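Local atomic coordinates of glutamate receptor kainate-like protein (Pleurobrachia bachei, PDB entry 4ZDM), a protein that binds glycine in the clamshell ligand-binding domain of a ctenophore ionotropic glutamate receptor, probably to open the ion channel of which it is a subunit. Residues Y174-R182 with G194-I205. Numbering follows the deposited sequence. Where two conformers were deposited one is given.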
loop_
_atom_site.group_PDB
_atom_site.type_symbol
_atom_site.label_atom_id
_atom_site.label_comp_id
_atom_site.label_asym_id
_atom_site.label_seq_id
_atom_site.Cartn_x
_atom_site.Cartn_y
_atom_site.Cartn_z
ATOM N N TYR A 174 16.839 -6.411 -19.973
ATOM C CA TYR A 174 17.295 -5.452 -20.962
ATOM C C TYR A 174 18.809 -5.370 -20.986
ATOM O O TYR A 174 19.433 -5.424 -22.049
ATOM C CB TYR A 174 16.672 -4.106 -20.630
ATOM C CG TYR A 174 16.991 -2.948 -21.483
ATOM C CD1 TYR A 174 16.459 -2.850 -22.758
ATOM C CD2 TYR A 174 17.648 -1.859 -20.981
ATOM C CE1 TYR A 174 16.659 -1.716 -23.511
ATOM C CE2 TYR A 174 17.821 -0.723 -21.727
ATOM C CZ TYR A 174 17.308 -0.667 -22.988
ATOM O OH TYR A 174 17.416 0.498 -23.750
ATOM N N GLY A 175 19.404 -5.266 -19.791
ATOM C CA GLY A 175 20.858 -5.217 -19.693
ATOM C C GLY A 175 21.547 -6.408 -20.317
ATOM O O GLY A 175 22.595 -6.276 -20.965
ATOM N N GLU A 176 20.985 -7.587 -20.112
ATOM C CA GLU A 176 21.546 -8.781 -20.694
ATOM C C GLU A 176 21.449 -8.758 -22.211
ATOM O O GLU A 176 22.381 -9.152 -22.910
ATOM C CB GLU A 176 20.877 -10.031 -20.137
ATOM C CG GLU A 176 21.580 -11.254 -20.636
ATOM C CD GLU A 176 21.004 -12.536 -20.091
ATOM O OE1 GLU A 176 20.157 -12.457 -19.184
ATOM O OE2 GLU A 176 21.435 -13.620 -20.566
ATOM N N GLY A 177 20.337 -8.272 -22.758
ATOM C CA GLY A 177 20.241 -8.167 -24.208
ATOM C C GLY A 177 21.299 -7.242 -24.788
ATOM O O GLY A 177 21.908 -7.521 -25.819
ATOM N N LEU A 178 21.497 -6.109 -24.151
ATOM C CA LEU A 178 22.512 -5.157 -24.605
ATOM C C LEU A 178 23.892 -5.765 -24.538
ATOM O O LEU A 178 24.694 -5.590 -25.441
ATOM C CB LEU A 178 22.481 -3.880 -23.775
ATOM C CG LEU A 178 21.212 -3.031 -23.831
ATOM C CD1 LEU A 178 21.279 -2.007 -22.722
ATOM C CD2 LEU A 178 21.145 -2.356 -25.136
ATOM N N GLU A 179 24.152 -6.511 -23.478
ATOM C CA GLU A 179 25.439 -7.172 -23.342
ATOM C C GLU A 179 25.698 -8.170 -24.457
ATOM O O GLU A 179 26.807 -8.223 -25.002
ATOM C CB GLU A 179 25.473 -7.844 -21.995
ATOM C CG GLU A 179 26.750 -8.513 -21.662
ATOM C CD GLU A 179 26.659 -9.075 -20.265
ATOM O OE1 GLU A 179 26.200 -10.256 -20.118
ATOM O OE2 GLU A 179 26.942 -8.284 -19.324
ATOM N N ARG A 180 24.698 -8.993 -24.770
ATOM C CA ARG A 180 24.855 -9.960 -25.833
ATOM C C ARG A 180 25.057 -9.274 -27.162
ATOM O O ARG A 180 25.857 -9.715 -28.017
ATOM C CB ARG A 180 23.651 -10.873 -25.906
ATOM C CG ARG A 180 23.515 -11.849 -24.788
ATOM C CD ARG A 180 24.423 -13.030 -25.036
ATOM N NE ARG A 180 23.978 -13.909 -26.119
ATOM C CZ ARG A 180 23.111 -14.909 -25.979
ATOM N NH1 ARG A 180 22.515 -15.165 -24.819
ATOM N NH2 ARG A 180 22.823 -15.645 -27.017
ATOM N N MET A 181 24.320 -8.194 -27.392
ATOM C CA MET A 181 24.497 -7.431 -28.617
ATOM C C MET A 181 25.916 -6.871 -28.752
ATOM O O MET A 181 26.539 -6.947 -29.822
ATOM C CB MET A 181 23.484 -6.279 -28.647
ATOM C CG MET A 181 23.574 -5.354 -29.853
ATOM S SD MET A 181 22.568 -3.889 -29.647
ATOM C CE MET A 181 23.528 -2.998 -28.464
ATOM N N ARG A 182 26.401 -6.277 -27.680
ATOM C CA ARG A 182 27.750 -5.695 -27.697
ATOM C C ARG A 182 28.822 -6.724 -27.988
ATOM O O ARG A 182 29.890 -6.349 -28.497
ATOM C CB ARG A 182 28.028 -4.985 -26.375
ATOM C CG ARG A 182 27.285 -3.698 -26.243
ATOM C CD ARG A 182 27.438 -3.114 -24.867
ATOM N NE ARG A 182 26.626 -1.922 -24.729
ATOM C CZ ARG A 182 25.799 -1.689 -23.712
ATOM N NH1 ARG A 182 25.703 -2.543 -22.699
ATOM N NH2 ARG A 182 25.102 -0.558 -23.698
ATOM N N GLY A 194 14.780 4.602 -25.952
ATOM C CA GLY A 194 15.654 4.205 -24.851
ATOM C C GLY A 194 16.910 3.481 -25.287
ATOM O O GLY A 194 17.986 3.702 -24.698
ATOM N N ILE A 195 16.810 2.568 -26.244
ATOM C CA ILE A 195 17.992 1.837 -26.664
ATOM C C ILE A 195 19.019 2.741 -27.364
ATOM O O ILE A 195 20.198 2.390 -27.396
ATOM C CB ILE A 195 17.608 0.608 -27.512
ATOM C CG1 ILE A 195 18.792 -0.336 -27.622
ATOM C CG2 ILE A 195 17.138 1.010 -28.888
ATOM C CD1 ILE A 195 18.427 -1.631 -28.215
ATOM N N ASN A 196 18.601 3.885 -27.881
ATOM C CA ASN A 196 19.550 4.824 -28.443
ATOM C C ASN A 196 20.276 5.547 -27.333
ATOM O O ASN A 196 21.468 5.848 -27.475
ATOM C CB ASN A 196 18.854 5.818 -29.359
ATOM C CG ASN A 196 18.303 5.191 -30.627
ATOM O OD1 ASN A 196 17.289 5.672 -31.176
ATOM N ND2 ASN A 196 18.914 4.135 -31.096
ATOM N N TYR A 197 19.621 5.815 -26.199
ATOM C CA TYR A 197 20.317 6.332 -25.041
ATOM C C TYR A 197 21.326 5.283 -24.539
ATOM O O TYR A 197 22.475 5.588 -24.220
ATOM C CB TYR A 197 19.317 6.699 -23.928
ATOM C CG TYR A 197 19.958 6.981 -22.592
ATOM C CD1 TYR A 197 20.238 5.946 -21.724
ATOM C CD2 TYR A 197 20.293 8.286 -22.201
ATOM C CE1 TYR A 197 20.853 6.171 -20.510
ATOM C CE2 TYR A 197 20.912 8.524 -20.963
ATOM C CZ TYR A 197 21.185 7.447 -20.142
ATOM O OH TYR A 197 21.790 7.682 -18.915
ATOM N N ALA A 198 20.890 4.041 -24.436
ATOM C CA ALA A 198 21.697 2.964 -23.836
ATOM C C ALA A 198 22.968 2.721 -24.635
ATOM O O ALA A 198 23.970 2.267 -24.046
ATOM C CB ALA A 198 20.886 1.670 -23.730
ATOM N N THR A 199 22.934 3.017 -25.932
ATOM C CA THR A 199 24.072 2.795 -26.828
ATOM C C THR A 199 24.709 4.064 -27.327
ATOM O O THR A 199 25.473 4.042 -28.293
ATOM C CB THR A 199 23.651 1.919 -28.048
ATOM O OG1 THR A 199 22.608 2.550 -28.812
ATOM C CG2 THR A 199 23.218 0.570 -27.558
ATOM N N LYS A 200 24.433 5.179 -26.656
ATOM C CA LYS A 200 24.998 6.469 -27.030
ATOM C C LYS A 200 26.515 6.387 -27.028
ATOM O O LYS A 200 27.107 5.890 -26.080
ATOM C CB LYS A 200 24.524 7.559 -26.061
ATOM C CG LYS A 200 24.911 8.987 -26.448
ATOM C CD LYS A 200 24.480 9.998 -25.365
ATOM C CE LYS A 200 25.135 11.377 -25.549
ATOM N NZ LYS A 200 25.856 11.868 -24.298
ATOM N N GLY A 201 27.098 6.776 -28.146
ATOM C CA GLY A 201 28.550 6.811 -28.286
ATOM C C GLY A 201 29.220 5.504 -28.678
ATOM O O GLY A 201 30.441 5.464 -28.862
ATOM N N GLU A 202 28.442 4.436 -28.836
ATOM C CA GLU A 202 28.982 3.142 -29.235
ATOM C C GLU A 202 28.956 3.096 -30.761
ATOM O O GLU A 202 27.976 2.679 -31.373
ATOM C CB GLU A 202 28.172 1.998 -28.594
ATOM C CG GLU A 202 28.248 2.005 -27.076
ATOM C CD GLU A 202 27.411 0.935 -26.427
ATOM O OE1 GLU A 202 27.451 -0.223 -26.888
ATOM O OE2 GLU A 202 26.754 1.251 -25.415
ATOM N N CYS A 203 30.040 3.546 -31.389
ATOM C CA CYS A 203 30.046 3.727 -32.842
ATOM C C CYS A 203 29.893 2.414 -33.628
ATOM O O CYS A 203 29.449 2.418 -34.762
ATOM C CB CYS A 203 31.331 4.453 -33.260
ATOM S SG CYS A 203 31.426 6.140 -32.564
ATOM N N ASP A 204 30.221 1.291 -33.015
ATOM C CA ASP A 204 30.083 0.008 -33.700
ATOM C C ASP A 204 28.632 -0.539 -33.729
ATOM O O ASP A 204 28.379 -1.593 -34.299
ATOM C CB ASP A 204 31.008 -1.033 -33.050
ATOM C CG ASP A 204 30.992 -0.983 -31.515
ATOM O OD1 ASP A 204 30.542 0.039 -30.929
ATOM O OD2 ASP A 204 31.479 -1.965 -30.894
ATOM N N ILE A 205 27.707 0.158 -33.072
ATOM C CA ILE A 205 26.322 -0.327 -32.957
ATOM C C ILE A 205 25.526 0.395 -34.000
ATOM O O ILE A 205 25.574 1.637 -34.083
ATOM C CB ILE A 205 25.769 -0.091 -31.552
ATOM C CG1 ILE A 205 26.599 -0.852 -30.511
ATOM C CG2 ILE A 205 24.275 -0.511 -31.463
ATOM C CD1 ILE A 205 26.728 -2.323 -30.714
HETATM O O HOH W 1 30.428 -3.563 -29.138
#
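In the lobe of the periplasmic-binding-protein-like clamshell that carries strand 186-192, helix 174-182 packs against the short helix 194-198 and the turns that lead into strand 205-221. The axes of the two short helical segments cross at -58° with a closest approach of 12.0 Å, a distance filled by side chains. Near the bound glycine, Y174 sends its ring across to helix 194-198, with CG anti to the backbone N (chi1 179°), and its OH comes to 3.3 Å from CA of I195. L178 lays CD1 over one face of that ring, offset to the rim; the same methyl lies 3.8 Å from CB of A198, and CD2 slides past the I195 branch. M181 bends at chi3, which carries CE to 3.7 Å from CG2 of T199, and it meets I205 tip to tip. L119 of strand 112-121 touches M181, I195 and T199, adding to this apolar layer. At its partly exposed border R182 grips E202 side-on: NE reaches OE1 at 2.9 Å and NH2 reaches OE2 at 3.0 Å, the guanidinium and carboxylate planes standing 41° apart. A methionine in place of R182 would probably leave the E202 carboxylate without its cationic mate and freer to turn. Beyond the salt bridge, a water bridges the two segments, 2.9 Å from the backbone O of R182 and 2.6 Å from OD2 of D204.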